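Local coordinates for protein acetaldehyde dehydrogenase (Acetylating) (Geobacillus thermoglucosidasius, PDB 5J78) that probably catalyses the NAD-dependent, coenzyme A-acylating interconversion of acetaldehyde and acetyl-CoA, at residues Val131-Pro139 with Met209-Thr220; Leu152-Ala160 with Asn454-Asn462. All coordinates share one frame; numbering follows the deposited sequence.

Contact 1: residues Val131-Pro139 with Met209-Thr220. With MG (magnesium ion), chain H.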
ATOM      1  N   VAL A 131      24.911  15.192  -7.735  1.00 10.44           N
ATOM      2  CA  VAL A 131      23.952  14.162  -7.368  1.00 16.16           C
ATOM      3  C   VAL A 131      23.169  13.660  -8.560  1.00 21.40           C
ATOM      4  O   VAL A 131      22.639  12.548  -8.519  1.00 18.18           O
ATOM      5  CB  VAL A 131      22.956  14.641  -6.309  1.00 12.05           C
ATOM      6  CG1 VAL A 131      23.678  14.893  -5.006  1.00 18.71           C
ATOM      7  CG2 VAL A 131      22.177  15.887  -6.776  1.00 19.68           C
ATOM      8  N   GLY A 132      23.089  14.485  -9.606  1.00 18.60           N
ATOM      9  CA  GLY A 132      22.444  14.098 -10.848  1.00 20.65           C
ATOM     10  C   GLY A 132      21.206  14.922 -11.191  1.00 19.21           C
ATOM     11  O   GLY A 132      21.305  16.022 -11.760  1.00 21.06           O
ATOM     12  N   ILE A 133      20.033  14.366 -10.904  1.00 15.10           N
ATOM     13  CA  ILE A 133      18.762  15.056 -11.176  1.00 17.79           C
ATOM     14  C   ILE A 133      18.043  15.315  -9.870  1.00 16.80           C
ATOM     15  O   ILE A 133      17.761  14.375  -9.111  1.00 17.95           O
ATOM     16  CB  ILE A 133      17.830  14.235 -12.088  1.00 15.92           C
ATOM     17  CG1 ILE A 133      18.549  13.869 -13.379  1.00 19.99           C
ATOM     18  CG2 ILE A 133      16.518  15.017 -12.372  1.00 14.93           C
ATOM     19  CD1 ILE A 133      17.737  12.953 -14.277  1.00 23.64           C
ATOM     20  N   VAL A 134      17.758  16.584  -9.620  1.00 18.06           N
ATOM     21  CA  VAL A 134      17.038  17.016  -8.423  1.00 12.76           C
ATOM     22  C   VAL A 134      15.571  17.219  -8.758  1.00 13.16           C
ATOM     23  O   VAL A 134      15.234  17.788  -9.808  1.00 11.63           O
ATOM     24  CB  VAL A 134      17.611  18.328  -7.833  1.00 15.96           C
ATOM     25  CG1 VAL A 134      16.844  18.742  -6.534  1.00 17.01           C
ATOM     26  CG2 VAL A 134      19.099  18.172  -7.544  1.00 16.95           C
ATOM     27  N   ALA A 135      14.710  16.714  -7.876  1.00 14.89           N
ATOM     28  CA  ALA A 135      13.279  16.979  -7.918  1.00 13.80           C
ATOM     29  C   ALA A 135      12.972  18.107  -6.920  1.00 15.79           C
ATOM     30  O   ALA A 135      13.158  17.960  -5.714  1.00 18.26           O
ATOM     31  CB  ALA A 135      12.496  15.733  -7.595  1.00 15.46           C
ATOM     32  N   GLY A 136      12.525  19.240  -7.428  1.00 12.35           N
ATOM     33  CA  GLY A 136      12.313  20.424  -6.597  1.00 17.68           C
ATOM     34  C   GLY A 136      10.841  20.703  -6.346  1.00 18.69           C
ATOM     35  O   GLY A 136      10.135  21.155  -7.250  1.00 14.19           O
ATOM     36  N   ILE A 137      10.370  20.436  -5.130  1.00 16.99           N
ATOM     37  CA  ILE A 137       8.969  20.703  -4.781  1.00 16.54           C
ATOM     38  C   ILE A 137       8.813  22.138  -4.299  1.00 16.74           C
ATOM     39  O   ILE A 137       9.513  22.558  -3.366  1.00 14.96           O
ATOM     40  CB  ILE A 137       8.424  19.759  -3.682  1.00 19.67           C
ATOM     41  CG1 ILE A 137       8.774  18.287  -3.976  1.00 24.96           C
ATOM     42  CG2 ILE A 137       6.918  19.954  -3.574  1.00 24.48           C
ATOM     43  CD1 ILE A 137       8.254  17.770  -5.312  1.00 17.96           C
ATOM     44  N   ILE A 138       7.866  22.865  -4.895  1.00 14.76           N
ATOM     45  CA  ILE A 138       7.746  24.321  -4.679  1.00 16.55           C
ATOM     46  C   ILE A 138       6.474  24.717  -3.934  1.00 13.54           C
ATOM     47  O   ILE A 138       5.380  24.326  -4.320  1.00 18.85           O
ATOM     48  CB  ILE A 138       7.777  25.092  -6.041  1.00 13.94           C
ATOM     49  CG1 ILE A 138       9.046  24.738  -6.849  1.00 21.18           C
ATOM     50  CG2 ILE A 138       7.694  26.608  -5.820  1.00 12.18           C
ATOM     51  CD1 ILE A 138      10.360  25.160  -6.176  1.00 24.05           C
ATOM     52  N   PRO A 139       6.607  25.537  -2.881  1.00 15.83           N
ATOM     53  CA  PRO A 139       5.439  25.930  -2.094  1.00 17.83           C
ATOM     54  C   PRO A 139       4.633  27.034  -2.781  1.00 20.27           C
ATOM     55  O   PRO A 139       5.170  27.715  -3.637  1.00 15.48           O
ATOM     56  CB  PRO A 139       6.054  26.438  -0.789  1.00 16.01           C
ATOM     57  CG  PRO A 139       7.376  26.975  -1.195  1.00 11.40           C
ATOM     58  CD  PRO A 139       7.846  26.127  -2.349  1.00 13.15           C
ATOM     59  N   MET A 209       8.755  11.905  -7.631  1.00 16.77           N
ATOM     60  CA  MET A 209       9.438  11.550  -6.397  1.00 26.09           C
ATOM     61  C   MET A 209      10.028  10.128  -6.447  1.00 25.17           C
ATOM     62  O   MET A 209      11.063   9.888  -5.844  1.00 19.91           O
ATOM     63  CB  MET A 209       8.492  11.678  -5.198  1.00 18.69           C
ATOM     64  CG  MET A 209       8.217  13.114  -4.770  1.00 23.19           C
ATOM     65  SD  MET A 209       7.432  13.162  -3.161  1.00 22.62           S
ATOM     66  CE  MET A 209       7.229  14.937  -2.988  1.00 37.83           C
ATOM     67  N   LYS A 210       9.410   9.212  -7.193  1.00 19.04           N
ATOM     68  CA  LYS A 210       9.800   7.799  -7.120  1.00 17.23           C
ATOM     69  C   LYS A 210      10.507   7.271  -8.360  1.00 25.87           C
ATOM     70  O   LYS A 210      11.002   6.152  -8.353  1.00 23.29           O
ATOM     71  CB  LYS A 210       8.568   6.945  -6.845  1.00 16.63           C
ATOM     72  CG  LYS A 210       7.896   7.282  -5.508  1.00 19.81           C
ATOM     73  CD  LYS A 210       6.603   6.523  -5.349  1.00 26.45           C
ATOM     74  CE  LYS A 210       6.073   6.605  -3.937  1.00 35.02           C
ATOM     75  NZ  LYS A 210       4.791   5.865  -3.780  1.00 35.66           N
ATOM     76  N   HIS A 211      10.558   8.075  -9.413  1.00 18.89           N
ATOM     77  CA  HIS A 211      11.089   7.619 -10.687  1.00 23.48           C
ATOM     78  C   HIS A 211      12.551   7.158 -10.579  1.00 22.01           C
ATOM     79  O   HIS A 211      13.318   7.721  -9.808  1.00 15.57           O
ATOM     80  CB  HIS A 211      10.981   8.731 -11.729  1.00 18.43           C
ATOM     81  CG  HIS A 211      11.108   8.240 -13.132  1.00 19.04           C
ATOM     82  ND1 HIS A 211      12.327   8.057 -13.749  1.00 23.42           N
ATOM     83  CD2 HIS A 211      10.171   7.867 -14.032  1.00 19.73           C
ATOM     84  CE1 HIS A 211      12.133   7.614 -14.978  1.00 22.75           C
ATOM     85  NE2 HIS A 211      10.832   7.483 -15.173  1.00 17.02           N
ATOM     86  N   LYS A 212      12.922   6.136 -11.356  0.50 19.02           N
ATOM     87  CA  LYS A 212      14.290   5.604 -11.346  0.50 18.98           C
ATOM     88  C   LYS A 212      15.362   6.659 -11.608  0.50 19.62           C
ATOM     89  O   LYS A 212      16.449   6.594 -11.037  0.50 21.67           O
ATOM     90  CB  LYS A 212      14.442   4.470 -12.379  0.50 22.75           C
ATOM     91  CG  LYS A 212      14.236   4.870 -13.848  0.50 22.95           C
ATOM     92  CD  LYS A 212      14.523   3.701 -14.802  0.50 23.27           C
ATOM     93  CE  LYS A 212      13.845   3.898 -16.166  0.50 35.55           C
ATOM     94  NZ  LYS A 212      14.112   5.237 -16.802  0.50 19.29           N
ATOM     95  N   LEU A 213      15.070   7.625 -12.471  1.00 17.67           N
ATOM     96  CA  LEU A 213      16.046   8.668 -12.790  1.00 14.54           C
ATOM     97  C   LEU A 213      16.138   9.836 -11.791  1.00 19.67           C
ATOM     98  O   LEU A 213      17.064  10.648 -11.872  1.00 18.36           O
ATOM     99  CB  LEU A 213      15.744   9.244 -14.186  1.00 19.88           C
ATOM    100  CG  LEU A 213      15.868   8.249 -15.339  1.00 25.03           C
ATOM    101  CD1 LEU A 213      15.459   8.919 -16.655  1.00 23.94           C
ATOM    102  CD2 LEU A 213      17.286   7.668 -15.424  1.00 21.91           C
ATOM    103  N   THR A 214      15.204   9.940 -10.853  1.00 16.60           N
ATOM    104  CA  THR A 214      15.269  11.020  -9.861  1.00 14.67           C
ATOM    105  C   THR A 214      16.331  10.683  -8.799  1.00 16.05           C
ATOM    106  O   THR A 214      16.323   9.579  -8.251  1.00 15.64           O
ATOM    107  CB  THR A 214      13.895  11.234  -9.199  1.00 12.52           C
ATOM    108  OG1 THR A 214      13.000  11.796 -10.160  1.00 21.81           O
ATOM    109  CG2 THR A 214      13.982  12.137  -7.995  1.00 16.40           C
ATOM    110  N   ASP A 215      17.232  11.617  -8.492  1.00 12.01           N
ATOM    111  CA  ASP A 215      18.346  11.323  -7.580  1.00 12.75           C
ATOM    112  C   ASP A 215      18.185  11.860  -6.158  1.00 16.01           C
ATOM    113  O   ASP A 215      18.509  11.175  -5.186  1.00 17.57           O
ATOM    114  CB  ASP A 215      19.638  11.870  -8.166  1.00 16.80           C
ATOM    115  CG  ASP A 215      20.062  11.105  -9.371  1.00 19.71           C
ATOM    116  OD1 ASP A 215      20.189   9.861  -9.255  1.00 25.11           O
ATOM    117  OD2 ASP A 215      20.195  11.724 -10.442  1.00 17.42           O
ATOM    118  N   VAL A 216      17.729  13.098  -6.051  1.00 17.84           N
ATOM    119  CA  VAL A 216      17.453  13.732  -4.759  1.00 16.39           C
ATOM    120  C   VAL A 216      16.183  14.568  -4.878  1.00 17.78           C
ATOM    121  O   VAL A 216      15.940  15.205  -5.911  1.00 19.86           O
ATOM    122  CB  VAL A 216      18.626  14.597  -4.295  1.00 15.00           C
ATOM    123  CG1 VAL A 216      18.331  15.227  -2.947  1.00 22.45           C
ATOM    124  CG2 VAL A 216      19.911  13.728  -4.199  1.00 28.21           C
ATOM    125  N   ILE A 217      15.367  14.520  -3.832  1.00 16.56           N
ATOM    126  CA  ILE A 217      14.185  15.373  -3.699  1.00 16.53           C
ATOM    127  C   ILE A 217      14.483  16.519  -2.726  1.00 17.01           C
ATOM    128  O   ILE A 217      14.855  16.279  -1.576  1.00 17.53           O
ATOM    129  CB  ILE A 217      12.957  14.586  -3.152  1.00 16.02           C
ATOM    130  CG1 ILE A 217      12.694  13.331  -3.976  1.00 17.98           C
ATOM    131  CG2 ILE A 217      11.675  15.509  -3.071  1.00 14.48           C
ATOM    132  CD1 ILE A 217      11.749  12.347  -3.315  1.00 13.67           C
ATOM    133  N   LEU A 218      14.334  17.753  -3.192  1.00 16.09           N
ATOM    134  CA  LEU A 218      14.232  18.919  -2.303  1.00 16.06           C
ATOM    135  C   LEU A 218      12.764  19.218  -2.089  1.00 18.28           C
ATOM    136  O   LEU A 218      12.086  19.689  -3.001  1.00 19.70           O
ATOM    137  CB  LEU A 218      14.921  20.144  -2.889  1.00 17.81           C
ATOM    138  CG  LEU A 218      16.417  20.093  -3.140  1.00 21.94           C
ATOM    139  CD1 LEU A 218      16.880  21.484  -3.559  1.00 16.56           C
ATOM    140  CD2 LEU A 218      17.175  19.623  -1.897  1.00 30.95           C
ATOM    141  N   ALA A 219      12.279  18.963  -0.879  1.00 18.23           N
ATOM    142  CA  ALA A 219      10.858  19.046  -0.598  1.00 21.39           C
ATOM    143  C   ALA A 219      10.556  20.236   0.310  1.00 21.43           C
ATOM    144  O   ALA A 219      10.668  20.156   1.541  1.00 17.29           O
ATOM    145  CB  ALA A 219      10.382  17.761   0.026  1.00 20.60           C
ATOM    146  N   THR A 220      10.200  21.350  -0.312  1.00 17.11           N
ATOM    147  CA  THR A 220       9.774  22.526   0.423  1.00 17.59           C
ATOM    148  C   THR A 220       8.261  22.626   0.322  1.00 17.70           C
ATOM    149  O   THR A 220       7.716  22.986  -0.714  1.00 30.16           O
ATOM    150  CB  THR A 220      10.459  23.784  -0.109  1.00 19.58           C
ATOM    151  OG1 THR A 220      11.867  23.532  -0.185  1.00 14.89           O
ATOM    152  CG2 THR A 220      10.190  24.979   0.819  1.00 16.11           C
TER
HETATM  153 MG    MG H1004      20.054   7.911 -10.245  1.00 55.94          MG
HETATM  154  O   HOH W   1       5.066  22.435  -1.598  1.00 29.47           O
HETATM  155  O   HOH W   2      18.360   7.362  -9.154  1.00 36.77           O
HETATM  156  O   HOH W   3      21.916   8.439 -10.955  1.00 32.74           O
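Val134 to Ile137 pair in register with Val216 to Ala219 as neighbouring parallel strands. They belong to the sheet of the Rossmann-like, probably cofactor-binding, domain of aldehyde dehydrogenases. The strand axes differ in direction by 19°. Ala135 is held through both backbone groups: its N gives a bond to Val216 O (2.8 Å) and its O takes one from Leu218 N (2.8 Å). Ile137 N goes on to Leu218 O. Side chains alternate between the faces. Val134 CG1 lies against Leu218 CG on one face. On the other, Ile137 CD1 meets the Met209 methyl CE (3.8 Å), the two side chains crossing at about a right angle; Leu225 of helix 223-229 packs there too.

Asp215 closes the N-terminal end of the pair. Asp215 CB sits close to Val131 O (3.1 Å). A chi1 of -70°, with CG anti to the carbonyl carbon, sets CG against the same Val131 O, with the carboxylate beside the loop at Gly132. Asp215 OD2 takes the Ile133 N-H on its anti lone pair (2.7 Å), and the Asp215 N-H returns a bond to Ile133 O. Asp215 OD1 binds the magnesium ion (2.2 Å). Ala445 of a second subunit packs on Asp215 as well.

At the far end the Pro139 ring lies obliquely against Thr220, with Pro139 CD against Thr220 O (3.5 Å) and CG by the methyl CG2. An alanine here would lose CG and CD and is likely to open a gap beside that methyl and to free the backbone to turn about its N-CA bond. Thr220 OG1 is hydrogen-bonded to Lys150 NZ and to Thr440 OG1. One water donates a hydrogen bond to Thr220 O and a weak one to Ile138 O.

Contact 2: residues Leu152-Ala160 with Asn454-Asn462; sequences LIAVKARNA and NVTVTHLFN
A Schellman motif ends helix 143-156, and its last turn packs on the short 3-10 segment 457-459 and on Leu460. Arg158 has the positive phi of the motif (79°). Its N bonds back to Val155 O, and Asn159 N bonds to Ala154 O. The Asn159 amide then spans the two segments. Asn159 ND2 gives one hydrogen bond to Ala154 O (3.1 Å) and a straighter one to Leu460 O (3.0 Å, N-H...O angle 154°). The Leu460 oxygen lies near the amide plane. Asn159 OD1 accepts from Gly132 N, so three partners fix the rotation of the amide.

The rest is mostly apolar packing. Leu460 lays CD1 against the helix, at Ala154 CA (3.6 Å) and Ile153 CG1 (3.7 Å). Ile153 and Leu460 cross at about a right angle. Val457 CG2 touches Lys156 CG (3.7 Å), Ala157 CB and Ile153 O. It is placed there by a chi1 of 66°, which sets CG2 anti to the backbone N. Lys156 bends away beyond CG, and its NZ pairs with Asp59. Ala157 CB also reaches the edge of the Phe461 ring at CD1 (3.9 Å). Helix 143-156 joins the parallel strands 124-138 and 160-165, as in the beta-alpha-beta crossover typical of Rossmann-like folds.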
ATOM      1  N   LEU A 152      19.496  28.021  -9.078  1.00 14.26           N
ATOM      2  CA  LEU A 152      20.875  28.487  -8.928  1.00 16.81           C
ATOM      3  C   LEU A 152      21.759  27.446  -8.186  1.00 13.84           C
ATOM      4  O   LEU A 152      22.838  27.115  -8.650  1.00 14.42           O
ATOM      5  CB  LEU A 152      20.919  29.819  -8.182  1.00 12.14           C
ATOM      6  CG  LEU A 152      20.454  31.075  -8.930  1.00 15.34           C
ATOM      7  CD1 LEU A 152      20.338  32.204  -7.922  1.00 12.68           C
ATOM      8  CD2 LEU A 152      21.399  31.407 -10.078  1.00 19.06           C
ATOM      9  N   ILE A 153      21.311  26.946  -7.035  1.00 18.54           N
ATOM     10  CA  ILE A 153      22.158  26.019  -6.275  1.00 17.72           C
ATOM     11  C   ILE A 153      22.255  24.661  -6.980  1.00 22.05           C
ATOM     12  O   ILE A 153      23.283  23.994  -6.900  1.00 21.87           O
ATOM     13  CB  ILE A 153      21.670  25.811  -4.810  1.00 12.11           C
ATOM     14  CG1 ILE A 153      20.289  25.143  -4.724  1.00 16.95           C
ATOM     15  CG2 ILE A 153      21.687  27.139  -4.019  1.00 17.86           C
ATOM     16  CD1 ILE A 153      19.936  24.711  -3.280  1.00 16.12           C
ATOM     17  N   ALA A 154      21.206  24.256  -7.688  1.00 18.84           N
ATOM     18  CA  ALA A 154      21.256  22.986  -8.405  1.00 12.77           C
ATOM     19  C   ALA A 154      22.234  23.040  -9.562  1.00 18.02           C
ATOM     20  O   ALA A 154      23.011  22.104  -9.771  1.00 13.97           O
ATOM     21  CB  ALA A 154      19.868  22.586  -8.915  1.00 18.80           C
ATOM     22  N   VAL A 155      22.198  24.124 -10.335  1.00 19.56           N
ATOM     23  CA  VAL A 155      23.036  24.192 -11.533  1.00 19.80           C
ATOM     24  C   VAL A 155      24.501  24.447 -11.156  1.00 17.42           C
ATOM     25  O   VAL A 155      25.405  23.893 -11.764  1.00 18.33           O
ATOM     26  CB  VAL A 155      22.529  25.277 -12.509  1.00 23.47           C
ATOM     27  CG1 VAL A 155      23.509  25.490 -13.682  1.00 15.17           C
ATOM     28  CG2 VAL A 155      21.163  24.885 -13.040  1.00 22.42           C
ATOM     29  N   LYS A 156      24.729  25.267 -10.139  1.00 17.87           N
ATOM     30  CA  LYS A 156      26.082  25.534  -9.666  1.00 19.63           C
ATOM     31  C   LYS A 156      26.783  24.230  -9.239  1.00 28.78           C
ATOM     32  O   LYS A 156      27.992  24.087  -9.438  1.00 16.07           O
ATOM     33  CB  LYS A 156      26.036  26.545  -8.518  1.00 16.15           C
ATOM     34  CG  LYS A 156      27.351  26.788  -7.775  1.00 25.16           C
ATOM     35  CD  LYS A 156      28.380  27.529  -8.599  1.00 21.27           C
ATOM     36  CE  LYS A 156      29.758  27.406  -7.942  1.00 22.47           C
ATOM     37  NZ  LYS A 156      30.767  28.396  -8.435  1.00 23.30           N
ATOM     38  N   ALA A 157      26.028  23.275  -8.688  1.00 21.80           N
ATOM     39  CA  ALA A 157      26.600  21.974  -8.301  1.00 22.49           C
ATOM     40  C   ALA A 157      26.590  20.961  -9.448  1.00 23.42           C
ATOM     41  O   ALA A 157      26.959  19.781  -9.267  1.00 17.12           O
ATOM     42  CB  ALA A 157      25.860  21.418  -7.092  1.00 19.95           C
ATOM     43  N   ARG A 158      26.143  21.433 -10.610  1.00 18.71           N
ATOM     44  CA  ARG A 158      26.218  20.724 -11.897  1.00 18.19           C
ATOM     45  C   ARG A 158      25.142  19.658 -12.071  1.00 16.31           C
ATOM     46  O   ARG A 158      25.353  18.641 -12.728  1.00 20.36           O
ATOM     47  CB  ARG A 158      27.608  20.111 -12.099  1.00 18.05           C
ATOM     48  CG  ARG A 158      28.742  21.145 -12.025  1.00 19.75           C
ATOM     49  CD  ARG A 158      30.025  20.557 -11.476  1.00 27.67           C
ATOM     50  NE  ARG A 158      30.648  19.670 -12.442  1.00 20.96           N
ATOM     51  CZ  ARG A 158      31.387  18.610 -12.135  1.00 29.16           C
ATOM     52  NH1 ARG A 158      31.626  18.278 -10.880  1.00 17.42           N
ATOM     53  NH2 ARG A 158      31.908  17.881 -13.097  1.00 25.38           N
ATOM     54  N   ASN A 159      23.972  19.936 -11.514  1.00 19.74           N
ATOM     55  CA  ASN A 159      22.800  19.089 -11.652  1.00 19.75           C
ATOM     56  C   ASN A 159      21.783  19.627 -12.652  1.00 17.85           C
ATOM     57  O   ASN A 159      21.795  20.814 -12.980  1.00 16.10           O
ATOM     58  CB  ASN A 159      22.122  18.942 -10.286  1.00 20.22           C
ATOM     59  CG  ASN A 159      23.089  18.506  -9.220  1.00 19.79           C
ATOM     60  OD1 ASN A 159      23.554  17.361  -9.224  1.00 16.87           O
ATOM     61  ND2 ASN A 159      23.444  19.424  -8.335  1.00 18.10           N
ATOM     62  N   ALA A 160      20.895  18.745 -13.101  1.00 17.17           N
ATOM     63  CA  ALA A 160      19.625  19.139 -13.728  1.00 20.48           C
ATOM     64  C   ALA A 160      18.586  19.233 -12.617  1.00 18.04           C
ATOM     65  O   ALA A 160      18.782  18.670 -11.549  1.00 13.87           O
ATOM     66  CB  ALA A 160      19.186  18.131 -14.808  1.00 20.69           C
ATOM     67  N   ASN A 454      20.334  25.574   6.639  1.00 20.43           N
ATOM     68  CA  ASN A 454      19.803  26.245   5.470  1.00 17.45           C
ATOM     69  C   ASN A 454      20.423  25.513   4.281  1.00 17.83           C
ATOM     70  O   ASN A 454      21.648  25.487   4.120  1.00 17.29           O
ATOM     71  CB  ASN A 454      20.154  27.745   5.458  1.00 18.61           C
ATOM     72  CG  ASN A 454      19.312  28.563   6.428  1.00 22.69           C
ATOM     73  OD1 ASN A 454      18.841  28.050   7.437  1.00 16.69           O
ATOM     74  ND2 ASN A 454      19.106  29.848   6.111  1.00 16.97           N
ATOM     75  N   VAL A 455      19.573  24.894   3.468  1.00 13.96           N
ATOM     76  CA  VAL A 455      20.024  24.117   2.330  1.00 21.62           C
ATOM     77  C   VAL A 455      20.622  25.028   1.277  1.00 27.24           C
ATOM     78  O   VAL A 455      20.065  26.084   0.978  1.00 13.99           O
ATOM     79  CB  VAL A 455      18.865  23.297   1.722  1.00 17.72           C
ATOM     80  CG1 VAL A 455      19.296  22.600   0.423  1.00 17.23           C
ATOM     81  CG2 VAL A 455      18.357  22.288   2.745  1.00 20.48           C
ATOM     82  N   THR A 456      21.742  24.595   0.707  1.00 15.08           N
ATOM     83  CA  THR A 456      22.508  25.423  -0.210  1.00 16.41           C
ATOM     84  C   THR A 456      23.295  24.492  -1.153  1.00 19.39           C
ATOM     85  O   THR A 456      23.018  23.278  -1.218  1.00 15.27           O
ATOM     86  CB  THR A 456      23.422  26.433   0.576  1.00 15.03           C
ATOM     87  OG1 THR A 456      24.156  27.248  -0.338  1.00 16.43           O
ATOM     88  CG2 THR A 456      24.395  25.721   1.506  1.00 18.65           C
ATOM     89  N   VAL A 457      24.224  25.044  -1.932  1.00 15.92           N
ATOM     90  CA  VAL A 457      24.883  24.265  -3.003  1.00 16.08           C
ATOM     91  C   VAL A 457      25.670  23.007  -2.511  1.00 18.46           C
ATOM     92  O   VAL A 457      25.760  22.000  -3.220  1.00 14.21           O
ATOM     93  CB  VAL A 457      25.836  25.176  -3.811  1.00 14.14           C
ATOM     94  CG1 VAL A 457      27.000  25.663  -2.951  1.00 18.76           C
ATOM     95  CG2 VAL A 457      26.336  24.482  -5.062  1.00 13.86           C
ATOM     96  N   THR A 458      26.203  23.056  -1.297  1.00 12.84           N
ATOM     97  CA  THR A 458      26.989  21.960  -0.772  1.00 19.97           C
ATOM     98  C   THR A 458      26.109  20.750  -0.440  1.00 24.41           C
ATOM     99  O   THR A 458      26.618  19.650  -0.250  1.00 19.44           O
ATOM    100  CB  THR A 458      27.779  22.392   0.457  1.00 21.89           C
ATOM    101  OG1 THR A 458      26.893  22.925   1.457  1.00 22.39           O
ATOM    102  CG2 THR A 458      28.782  23.468   0.058  1.00 17.83           C
ATOM    103  N   HIS A 459      24.793  20.939  -0.396  1.00 15.82           N
ATOM    104  CA  HIS A 459      23.883  19.812  -0.183  1.00 18.69           C
ATOM    105  C   HIS A 459      23.567  19.072  -1.487  1.00 23.45           C
ATOM    106  O   HIS A 459      22.976  17.982  -1.457  1.00 21.46           O
ATOM    107  CB  HIS A 459      22.590  20.291   0.498  1.00 12.73           C
ATOM    108  CG  HIS A 459      22.819  20.847   1.870  1.00 23.26           C
ATOM    109  ND1 HIS A 459      22.911  22.200   2.120  1.00 19.85           N
ATOM    110  CD2 HIS A 459      23.044  20.228   3.055  1.00 18.36           C
ATOM    111  CE1 HIS A 459      23.152  22.393   3.403  1.00 20.84           C
ATOM    112  NE2 HIS A 459      23.229  21.214   3.997  1.00 21.18           N
ATOM    113  N   LEU A 460      23.991  19.634  -2.620  1.00 12.18           N
ATOM    114  CA  LEU A 460      23.678  19.042  -3.923  1.00 14.42           C
ATOM    115  C   LEU A 460      24.875  18.494  -4.712  1.00 14.70           C
ATOM    116  O   LEU A 460      24.761  18.276  -5.917  1.00 15.22           O
ATOM    117  CB  LEU A 460      22.929  20.077  -4.777  1.00 12.66           C
ATOM    118  CG  LEU A 460      21.606  20.520  -4.167  1.00 15.95           C
ATOM    119  CD1 LEU A 460      20.898  21.500  -5.113  1.00 24.72           C
ATOM    120  CD2 LEU A 460      20.700  19.350  -3.854  1.00 13.79           C
ATOM    121  N   PHE A 461      26.009  18.267  -4.052  1.00 13.21           N
ATOM    122  CA  PHE A 461      27.022  17.373  -4.603  1.00 19.91           C
ATOM    123  C   PHE A 461      27.610  16.530  -3.490  1.00 18.06           C
ATOM    124  O   PHE A 461      27.695  16.953  -2.339  1.00 19.12           O
ATOM    125  CB  PHE A 461      28.135  18.110  -5.368  1.00 15.07           C
ATOM    126  CG  PHE A 461      28.923  19.115  -4.541  1.00 16.62           C
ATOM    127  CD1 PHE A 461      28.464  20.414  -4.358  1.00 25.29           C
ATOM    128  CD2 PHE A 461      30.142  18.771  -3.984  1.00 19.86           C
ATOM    129  CE1 PHE A 461      29.212  21.347  -3.593  1.00 18.53           C
ATOM    130  CE2 PHE A 461      30.883  19.688  -3.236  1.00 17.22           C
ATOM    131  CZ  PHE A 461      30.420  20.966  -3.033  1.00 18.36           C
ATOM    132  N   ASN A 462      27.931  15.295  -3.853  1.00 20.79           N
ATOM    133  CA  ASN A 462      28.630  14.365  -2.971  1.00 17.47           C
ATOM    134  C   ASN A 462      30.113  14.633  -3.032  1.00 21.91           C
ATOM    135  O   ASN A 462      30.601  15.142  -4.040  1.00 19.51           O
ATOM    136  CB  ASN A 462      28.348  12.922  -3.386  1.00 16.94           C
ATOM    137  CG  ASN A 462      26.865  12.567  -3.334  1.00 15.00           C
ATOM    138  OD1 ASN A 462      26.320  11.962  -4.266  1.00 23.83           O
ATOM    139  ND2 ASN A 462      26.213  12.923  -2.249  1.00 16.72           N
TER

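Both contacts are buried, their centres about 12 Å apart, and they meet at strand 124-138. Contact 1 lies within the sheet, where backbone hydrogen bonds between parallel strands dominate. Contact 2 lies where a helix covers that sheet, and side-chain packing does most of the work, with a single hydrogen bond between its segments. Asn159 ties the two together through its side-chain amide. Val131 CG2 also packs on Leu460 O. Beyond Asn159, Ala160 O pairs with Val134 N as the next strand begins. Contact 1 carries a metal ion at one end; contact 2 has none. A second subunit packs on contact 1 at Asp215 and its neighbours; at contact 2 it reaches only the segment end, Asn462.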